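Local coordinates for acyl-CoA thioesterase (Alicyclobacillus acidocaldarius subsp. acidocaldarius, PDB 3RQB), which has the hotdog fold of acyl-CoA thioesterases and so probably hydrolyses acyl-CoA thioesters, although its substrate has not been established, at residues B[125-130]-B[167-172]; B[48-53]-B[179-184]. All coordinates share one frame; numbering follows the deposited sequence.

Contact 1: B[125-130]-B[167-172]; sequences VMPDVP and TTYQWM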
ATOM      1  N   VAL B 125      -1.818 -19.171  -3.514  1.00 72.62           N
ATOM      2  CA  VAL B 125      -2.757 -20.276  -3.455  1.00 75.06           C
ATOM      3  C   VAL B 125      -3.999 -19.864  -2.708  1.00 70.89           C
ATOM      4  O   VAL B 125      -3.923 -19.322  -1.598  1.00 69.66           O
ATOM      5  CB  VAL B 125      -2.188 -21.483  -2.710  1.00 75.49           C
ATOM      6  CG1 VAL B 125      -3.155 -22.669  -2.823  1.00 71.46           C
ATOM      7  CG2 VAL B 125      -0.812 -21.829  -3.238  1.00 78.02           C
HETATM    8  N   MSE B 126      -5.148 -20.135  -3.305  1.00 64.91           N
HETATM    9  CA  MSE B 126      -6.359 -20.059  -2.526  1.00 68.86           C
HETATM   10  C   MSE B 126      -6.365 -21.222  -1.533  1.00 68.03           C
HETATM   11  O   MSE B 126      -6.134 -22.380  -1.910  1.00 67.95           O
HETATM   12  CB  MSE B 126      -7.592 -20.092  -3.414  1.00 69.44           C
HETATM   13  CG  MSE B 126      -8.866 -19.774  -2.657  1.00 69.25           C
HETATM   14 SE   MSE B 126     -10.426 -19.827  -3.818  0.61 71.88          SE
HETATM   15  CE  MSE B 126     -10.392 -21.736  -4.299  1.00127.82           C
ATOM     16  N   PRO B 127      -6.590 -20.904  -0.250  1.00 60.97           N
ATOM     17  CA  PRO B 127      -6.725 -21.921   0.795  1.00 62.65           C
ATOM     18  C   PRO B 127      -7.875 -22.862   0.494  1.00 68.00           C
ATOM     19  O   PRO B 127      -8.804 -22.495  -0.233  1.00 69.19           O
ATOM     20  CB  PRO B 127      -7.028 -21.100   2.058  1.00 48.14           C
ATOM     21  CG  PRO B 127      -7.303 -19.719   1.592  1.00 45.75           C
ATOM     22  CD  PRO B 127      -6.563 -19.548   0.313  1.00 49.64           C
ATOM     23  N   ASP B 128      -7.801 -24.075   1.027  1.00 69.06           N
ATOM     24  CA  ASP B 128      -8.899 -25.005   0.874  1.00 71.83           C
ATOM     25  C   ASP B 128      -9.891 -24.758   1.994  1.00 67.37           C
ATOM     26  O   ASP B 128      -9.529 -24.807   3.168  1.00 65.41           O
ATOM     27  CB  ASP B 128      -8.418 -26.449   0.912  1.00 75.53           C
ATOM     28  CG  ASP B 128      -9.520 -27.426   0.555  1.00 82.08           C
ATOM     29  OD1 ASP B 128     -10.207 -27.199  -0.469  1.00 86.70           O
ATOM     30  OD2 ASP B 128      -9.718 -28.405   1.305  1.00 78.15           O
ATOM     31  N   VAL B 129     -11.143 -24.498   1.627  1.00 68.35           N
ATOM     32  CA  VAL B 129     -12.166 -24.110   2.599  1.00 73.20           C
ATOM     33  C   VAL B 129     -13.538 -24.695   2.270  1.00 74.66           C
ATOM     34  O   VAL B 129     -13.820 -25.027   1.115  1.00 84.95           O
ATOM     35  CB  VAL B 129     -12.322 -22.577   2.657  1.00 75.67           C
ATOM     36  CG1 VAL B 129     -10.970 -21.912   2.844  1.00 76.64           C
ATOM     37  CG2 VAL B 129     -12.995 -22.062   1.387  1.00 75.30           C
ATOM     38  N   PRO B 130     -14.398 -24.826   3.291  1.00 64.24           N
ATOM     39  CA  PRO B 130     -15.779 -25.252   3.040  1.00 65.17           C
ATOM     40  C   PRO B 130     -16.560 -24.165   2.306  1.00 63.37           C
ATOM     41  O   PRO B 130     -16.123 -23.017   2.282  1.00 54.68           O
ATOM     42  CB  PRO B 130     -16.342 -25.476   4.454  1.00 59.56           C
ATOM     43  CG  PRO B 130     -15.492 -24.623   5.335  1.00 55.80           C
ATOM     44  CD  PRO B 130     -14.122 -24.643   4.726  1.00 56.33           C
ATOM     45  N   THR B 167      -3.941 -15.194  11.304  1.00 62.20           N
ATOM     46  CA  THR B 167      -4.554 -15.382   9.986  1.00 58.24           C
ATOM     47  C   THR B 167      -6.062 -15.648  10.029  1.00 50.55           C
ATOM     48  O   THR B 167      -6.525 -16.553  10.720  1.00 56.22           O
ATOM     49  CB  THR B 167      -3.855 -16.524   9.200  1.00 53.15           C
ATOM     50  OG1 THR B 167      -2.513 -16.136   8.853  1.00 49.52           O
ATOM     51  CG2 THR B 167      -4.636 -16.863   7.942  1.00 48.73           C
ATOM     52  N   THR B 168      -6.816 -14.862   9.268  1.00 43.69           N
ATOM     53  CA  THR B 168      -8.269 -15.008   9.195  1.00 50.63           C
ATOM     54  C   THR B 168      -8.740 -15.436   7.807  1.00 47.38           C
ATOM     55  O   THR B 168      -8.231 -14.949   6.791  1.00 37.81           O
ATOM     56  CB  THR B 168      -8.987 -13.682   9.544  1.00 59.56           C
ATOM     57  OG1 THR B 168      -8.858 -13.422  10.945  1.00 66.62           O
ATOM     58  CG2 THR B 168     -10.471 -13.747   9.187  1.00 55.57           C
ATOM     59  N   TYR B 169      -9.700 -16.360   7.773  1.00 51.80           N
ATOM     60  CA  TYR B 169     -10.460 -16.659   6.554  1.00 47.27           C
ATOM     61  C   TYR B 169     -11.929 -16.333   6.797  1.00 43.95           C
ATOM     62  O   TYR B 169     -12.469 -16.666   7.851  1.00 47.35           O
ATOM     63  CB  TYR B 169     -10.373 -18.137   6.168  1.00 42.80           C
ATOM     64  CG  TYR B 169      -8.984 -18.696   5.930  1.00 51.90           C
ATOM     65  CD1 TYR B 169      -7.890 -17.866   5.706  1.00 60.77           C
ATOM     66  CD2 TYR B 169      -8.774 -20.074   5.922  1.00 52.06           C
ATOM     67  CE1 TYR B 169      -6.617 -18.406   5.487  1.00 68.07           C
ATOM     68  CE2 TYR B 169      -7.519 -20.620   5.706  1.00 57.04           C
ATOM     69  CZ  TYR B 169      -6.439 -19.790   5.491  1.00 64.85           C
ATOM     70  OH  TYR B 169      -5.190 -20.351   5.277  1.00 60.52           O
ATOM     71  N   GLN B 170     -12.580 -15.688   5.835  1.00 37.77           N
ATOM     72  CA  GLN B 170     -14.016 -15.482   5.943  1.00 42.85           C
ATOM     73  C   GLN B 170     -14.739 -15.398   4.603  1.00 46.70           C
ATOM     74  O   GLN B 170     -14.203 -14.904   3.606  1.00 43.76           O
ATOM     75  CB  GLN B 170     -14.314 -14.231   6.767  1.00 48.06           C
ATOM     76  CG  GLN B 170     -13.945 -12.927   6.081  1.00 50.74           C
ATOM     77  CD  GLN B 170     -13.793 -11.779   7.074  1.00 52.10           C
ATOM     78  OE1 GLN B 170     -13.441 -11.995   8.240  1.00 47.16           O
ATOM     79  NE2 GLN B 170     -14.057 -10.551   6.614  1.00 52.51           N
ATOM     80  N   TRP B 171     -15.969 -15.891   4.594  1.00 47.98           N
ATOM     81  CA  TRP B 171     -16.871 -15.610   3.501  1.00 51.95           C
ATOM     82  C   TRP B 171     -17.545 -14.306   3.851  1.00 57.96           C
ATOM     83  O   TRP B 171     -17.951 -14.090   4.997  1.00 63.01           O
ATOM     84  CB  TRP B 171     -17.918 -16.708   3.356  1.00 56.12           C
ATOM     85  CG  TRP B 171     -17.356 -18.012   2.890  1.00 57.73           C
ATOM     86  CD1 TRP B 171     -17.251 -19.170   3.611  1.00 55.62           C
ATOM     87  CD2 TRP B 171     -16.816 -18.295   1.593  1.00 59.44           C
ATOM     88  NE1 TRP B 171     -16.681 -20.154   2.845  1.00 57.03           N
ATOM     89  CE2 TRP B 171     -16.405 -19.647   1.601  1.00 58.54           C
ATOM     90  CE3 TRP B 171     -16.639 -17.536   0.426  1.00 56.49           C
ATOM     91  CZ2 TRP B 171     -15.825 -20.259   0.483  1.00 50.42           C
ATOM     92  CZ3 TRP B 171     -16.064 -18.145  -0.685  1.00 50.11           C
ATOM     93  CH2 TRP B 171     -15.664 -19.494  -0.645  1.00 46.97           C
HETATM   94  N   MSE B 172     -17.649 -13.428   2.867  1.00 57.45           N
HETATM   95  CA  MSE B 172     -18.251 -12.127   3.090  1.00 53.21           C
HETATM   96  C   MSE B 172     -18.902 -11.600   1.818  1.00 52.12           C
HETATM   97  O   MSE B 172     -18.431 -11.849   0.699  1.00 48.39           O
HETATM   98  CB  MSE B 172     -17.184 -11.141   3.561  1.00 54.30           C
HETATM   99  CG  MSE B 172     -16.160 -10.856   2.482  1.00 58.32           C
HETATM  100 SE   MSE B 172     -14.425 -10.311   3.140  0.59 74.13          SE
HETATM  101  CE  MSE B 172     -13.458 -10.368   1.453  1.00 86.46           C
TER
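Pro127 lies against the phenol ring of Tyr169 at the apolar centre of this contact. Pro127 CG sits over one face of the Tyr169 ring, offset toward the rim, in a CH-pi contact 4.2 Å from the ring centroid. Pro127 CB meets Tyr169 CE2 at 3.7 Å. The two methyls of Val129 divide between the two aromatic residues, each meeting its ring obliquely. Val129 CG1 approaches Tyr169 CD2 at 4.2 Å. Val129 CG2 reaches Trp171 CZ2 at 3.5 Å. With chi1 of -51°, CG2 stands between the backbone N and the carbonyl carbon of its own residue, which turns it to the indole. Tyr169 and Trp171 are alternate residues of strand 168-174, so both side chains meet the incoming loop. Strand 150-156 adds Ile155 beside both rings, and strand 230-240 adds Val233 beside Pro127 and Tyr169.

The polar edge is one hydrogen bond. Trp171 NE1 donates to Pro130 O at 3.0 Å, with the acceptor close to the indole plane. The bond is bent, with an N-H...O angle of 139°. A phenylalanine in place of Trp171 would probably leave Pro130 O without this donor and thin the cover of Val129 CG2. The loop is thus held to strand 168-174 of the same C-terminal hotdog domain mainly by apolar contact, with one directional bond to fix the main chain at Pro130.

Contact 2: B[48-53]-B[179-184]; sequences MLKAAM and PLDHAA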
HETATM    1  N   MSE B  48     -14.034   7.790  -0.938  1.00 44.51           N
HETATM    2  CA  MSE B  48     -12.894   8.459  -1.569  1.00 49.25           C
HETATM    3  C   MSE B  48     -12.756   8.078  -3.039  1.00 51.23           C
HETATM    4  O   MSE B  48     -12.311   8.889  -3.851  1.00 50.80           O
HETATM    5  CB  MSE B  48     -11.583   8.144  -0.837  1.00 56.60           C
HETATM    6  CG  MSE B  48     -11.436   8.841   0.507  1.00 62.61           C
HETATM    7 SE   MSE B  48     -11.664  10.778   0.375  0.75 62.00          SE
HETATM    8  CE  MSE B  48      -9.813  11.314   0.670  1.00 59.57           C
ATOM      9  N   LEU B  49     -13.129   6.842  -3.373  1.00 49.33           N
ATOM     10  CA  LEU B  49     -12.974   6.312  -4.735  1.00 46.19           C
ATOM     11  C   LEU B  49     -14.052   6.778  -5.731  1.00 45.49           C
ATOM     12  O   LEU B  49     -13.753   7.099  -6.898  1.00 38.30           O
ATOM     13  CB  LEU B  49     -12.928   4.784  -4.689  1.00 47.31           C
ATOM     14  CG  LEU B  49     -12.746   4.047  -6.018  1.00 45.05           C
ATOM     15  CD1 LEU B  49     -11.399   4.377  -6.651  1.00 39.43           C
ATOM     16  CD2 LEU B  49     -12.885   2.546  -5.803  1.00 43.46           C
ATOM     17  N   LYS B  50     -15.302   6.807  -5.268  1.00 44.58           N
ATOM     18  CA  LYS B  50     -16.405   7.261  -6.098  1.00 50.18           C
ATOM     19  C   LYS B  50     -16.097   8.640  -6.630  1.00 48.59           C
ATOM     20  O   LYS B  50     -16.350   8.924  -7.794  1.00 49.90           O
ATOM     21  CB  LYS B  50     -17.711   7.303  -5.311  1.00 65.68           C
ATOM     22  CG  LYS B  50     -18.171   5.947  -4.829  1.00 80.71           C
ATOM     23  CD  LYS B  50     -18.172   4.930  -5.962  1.00 92.20           C
ATOM     24  CE  LYS B  50     -19.285   5.194  -6.966  1.00 97.87           C
ATOM     25  NZ  LYS B  50     -19.269   4.183  -8.068  1.00101.95           N
ATOM     26  N   ALA B  51     -15.522   9.482  -5.774  1.00 50.16           N
ATOM     27  CA  ALA B  51     -15.223  10.863  -6.139  1.00 51.40           C
ATOM     28  C   ALA B  51     -14.492  10.916  -7.469  1.00 47.82           C
ATOM     29  O   ALA B  51     -14.929  11.607  -8.384  1.00 39.26           O
ATOM     30  CB  ALA B  51     -14.385  11.526  -5.063  1.00 49.58           C
ATOM     31  N   ALA B  52     -13.394  10.170  -7.569  1.00 49.54           N
ATOM     32  CA  ALA B  52     -12.590  10.121  -8.785  1.00 43.42           C
ATOM     33  C   ALA B  52     -13.353   9.403  -9.880  1.00 44.65           C
ATOM     34  O   ALA B  52     -13.304   9.808 -11.043  1.00 51.89           O
ATOM     35  CB  ALA B  52     -11.262   9.424  -8.531  1.00 40.51           C
HETATM   36  N   MSE B  53     -14.049   8.331  -9.513  1.00 39.87           N
HETATM   37  CA  MSE B  53     -14.891   7.625 -10.478  1.00 46.48           C
HETATM   38  C   MSE B  53     -15.947   8.532 -11.126  1.00 53.26           C
HETATM   39  O   MSE B  53     -16.182   8.478 -12.342  1.00 54.61           O
HETATM   40  CB  MSE B  53     -15.572   6.446  -9.812  1.00 41.84           C
HETATM   41  CG  MSE B  53     -14.645   5.322  -9.472  1.00 42.47           C
HETATM   42 SE   MSE B  53     -15.644   3.676  -9.556  0.47 79.54          SE
HETATM   43  CE  MSE B  53     -15.798   3.573 -11.507  1.00 44.59           C
ATOM     44  N   PRO B 179     -24.832  -6.066  -5.957  1.00 58.81           N
ATOM     45  CA  PRO B 179     -23.912  -6.391  -7.046  1.00 62.12           C
ATOM     46  C   PRO B 179     -22.561  -5.786  -6.767  1.00 66.80           C
ATOM     47  O   PRO B 179     -22.466  -4.725  -6.147  1.00 66.43           O
ATOM     48  CB  PRO B 179     -24.559  -5.721  -8.252  1.00 57.61           C
ATOM     49  CG  PRO B 179     -26.017  -5.763  -7.931  1.00 50.71           C
ATOM     50  CD  PRO B 179     -26.090  -5.497  -6.461  1.00 53.36           C
ATOM     51  N   LEU B 180     -21.517  -6.468  -7.211  1.00 69.82           N
ATOM     52  CA  LEU B 180     -20.174  -6.055  -6.866  1.00 67.18           C
ATOM     53  C   LEU B 180     -19.637  -5.041  -7.852  1.00 61.84           C
ATOM     54  O   LEU B 180     -19.821  -5.188  -9.057  1.00 56.44           O
ATOM     55  CB  LEU B 180     -19.238  -7.255  -6.812  1.00 65.58           C
ATOM     56  CG  LEU B 180     -17.872  -6.898  -6.232  1.00 65.31           C
ATOM     57  CD1 LEU B 180     -18.025  -6.242  -4.862  1.00 61.93           C
ATOM     58  CD2 LEU B 180     -17.002  -8.132  -6.146  1.00 68.95           C
ATOM     59  N   ASP B 181     -18.988  -4.007  -7.322  1.00 60.97           N
ATOM     60  CA  ASP B 181     -18.241  -3.048  -8.130  1.00 58.53           C
ATOM     61  C   ASP B 181     -16.976  -2.654  -7.378  1.00 51.35           C
ATOM     62  O   ASP B 181     -16.685  -3.202  -6.326  1.00 52.39           O
ATOM     63  CB  ASP B 181     -19.096  -1.824  -8.477  1.00 62.00           C
ATOM     64  CG  ASP B 181     -19.258  -0.862  -7.314  1.00 67.23           C
ATOM     65  OD1 ASP B 181     -19.056  -1.271  -6.154  1.00 66.65           O
ATOM     66  OD2 ASP B 181     -19.598   0.313  -7.568  1.00 73.58           O
ATOM     67  N   HIS B 182     -16.220  -1.703  -7.902  1.00 45.90           N
ATOM     68  CA  HIS B 182     -14.915  -1.409  -7.320  1.00 45.67           C
ATOM     69  C   HIS B 182     -14.967  -0.844  -5.906  1.00 41.74           C
ATOM     70  O   HIS B 182     -14.267  -1.319  -5.011  1.00 33.22           O
ATOM     71  CB  HIS B 182     -14.106  -0.510  -8.253  1.00 53.88           C
ATOM     72  CG  HIS B 182     -13.765  -1.165  -9.557  1.00 64.17           C
ATOM     73  ND1 HIS B 182     -12.611  -1.898  -9.745  1.00 68.11           N
ATOM     74  CD2 HIS B 182     -14.440  -1.222 -10.730  1.00 66.27           C
ATOM     75  CE1 HIS B 182     -12.584  -2.366 -10.980  1.00 70.88           C
ATOM     76  NE2 HIS B 182     -13.683  -1.971 -11.599  1.00 70.07           N
ATOM     77  N   ALA B 183     -15.799   0.164  -5.689  1.00 48.16           N
ATOM     78  CA  ALA B 183     -15.839   0.783  -4.367  1.00 51.07           C
ATOM     79  C   ALA B 183     -16.295  -0.213  -3.288  1.00 50.50           C
ATOM     80  O   ALA B 183     -15.733  -0.261  -2.193  1.00 48.08           O
ATOM     81  CB  ALA B 183     -16.705   2.048  -4.379  1.00 41.48           C
ATOM     82  N   ALA B 184     -17.300  -1.019  -3.613  1.00 48.98           N
ATOM     83  CA  ALA B 184     -17.845  -1.990  -2.671  1.00 47.12           C
ATOM     84  C   ALA B 184     -16.744  -2.952  -2.279  1.00 51.40           C
ATOM     85  O   ALA B 184     -16.649  -3.418  -1.129  1.00 48.12           O
ATOM     86  CB  ALA B 184     -18.989  -2.745  -3.310  1.00 44.53           C
TER
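Leu49 and Ala183 bring together two helices of the double-hotdog fold. Helix 41-53 belongs to the N-terminal hotdog domain. The short helix 182-188 belongs to the C-terminal one. The CA atoms of Leu49 and Ala183 are 6.2 Å apart, and the site is buried.

The apolar part is a leucine methyl and a lysine chain set against Ala183. Leu49 CD2 sits 3.7 Å from Ala183 CA, so the methyl rests on the first turn of the helix. Leu49 CD2 also comes within 4.1 Å of His182 CB. Leu49 has CG anti to its backbone N (chi1 -179°), which directs CD2 to that turn. Ala183 CB is also met by the lysine chain, with Lys50 CD 3.6 Å away. The imidazole of His182 packs with aromatic residues, edge-to-face with Phe215 and nearly perpendicular to Phe223.

The charged part lies beside this. The aliphatic part of Lys50 passes Ala183 before NZ approaches the carboxylate of Asp181. The Lys50 NZ to Asp181 OD2 distance is 3.9 Å, a long salt bridge. Asp181 has a second basic partner in Arg178, which makes a salt bridge to the other oxygen, OD1.

Asp181 is also the N-cap of helix 182-188. Its chi1 of 76° folds the carboxylate back toward the helix start, where OD1 can take the N-H of Ala184. Ala184 N donates to Asp181 OD1 at 3.1 Å, meeting its syn side 30° out of the carboxylate plane.

The centres of the two contacts lie 24 Å apart, and their nearest atoms are about 8 Å apart without touching. Contact 1 is nested along the chain within the loop closed by contact 2, in the order 48-53, 125-130, 167-172, 179-184. The next regular element after strand 168-174 of contact 1 is helix 182-188 of contact 2. Contact 1 stays within the C-terminal hotdog domain, where it lays part of the connection between strands 121-122 and 150-156 near the surface. Contact 2 is buried and joins the N-terminal to the C-terminal domain through their helices. One packs a loop on a strand of the same domain, and the other joins the two hotdog halves.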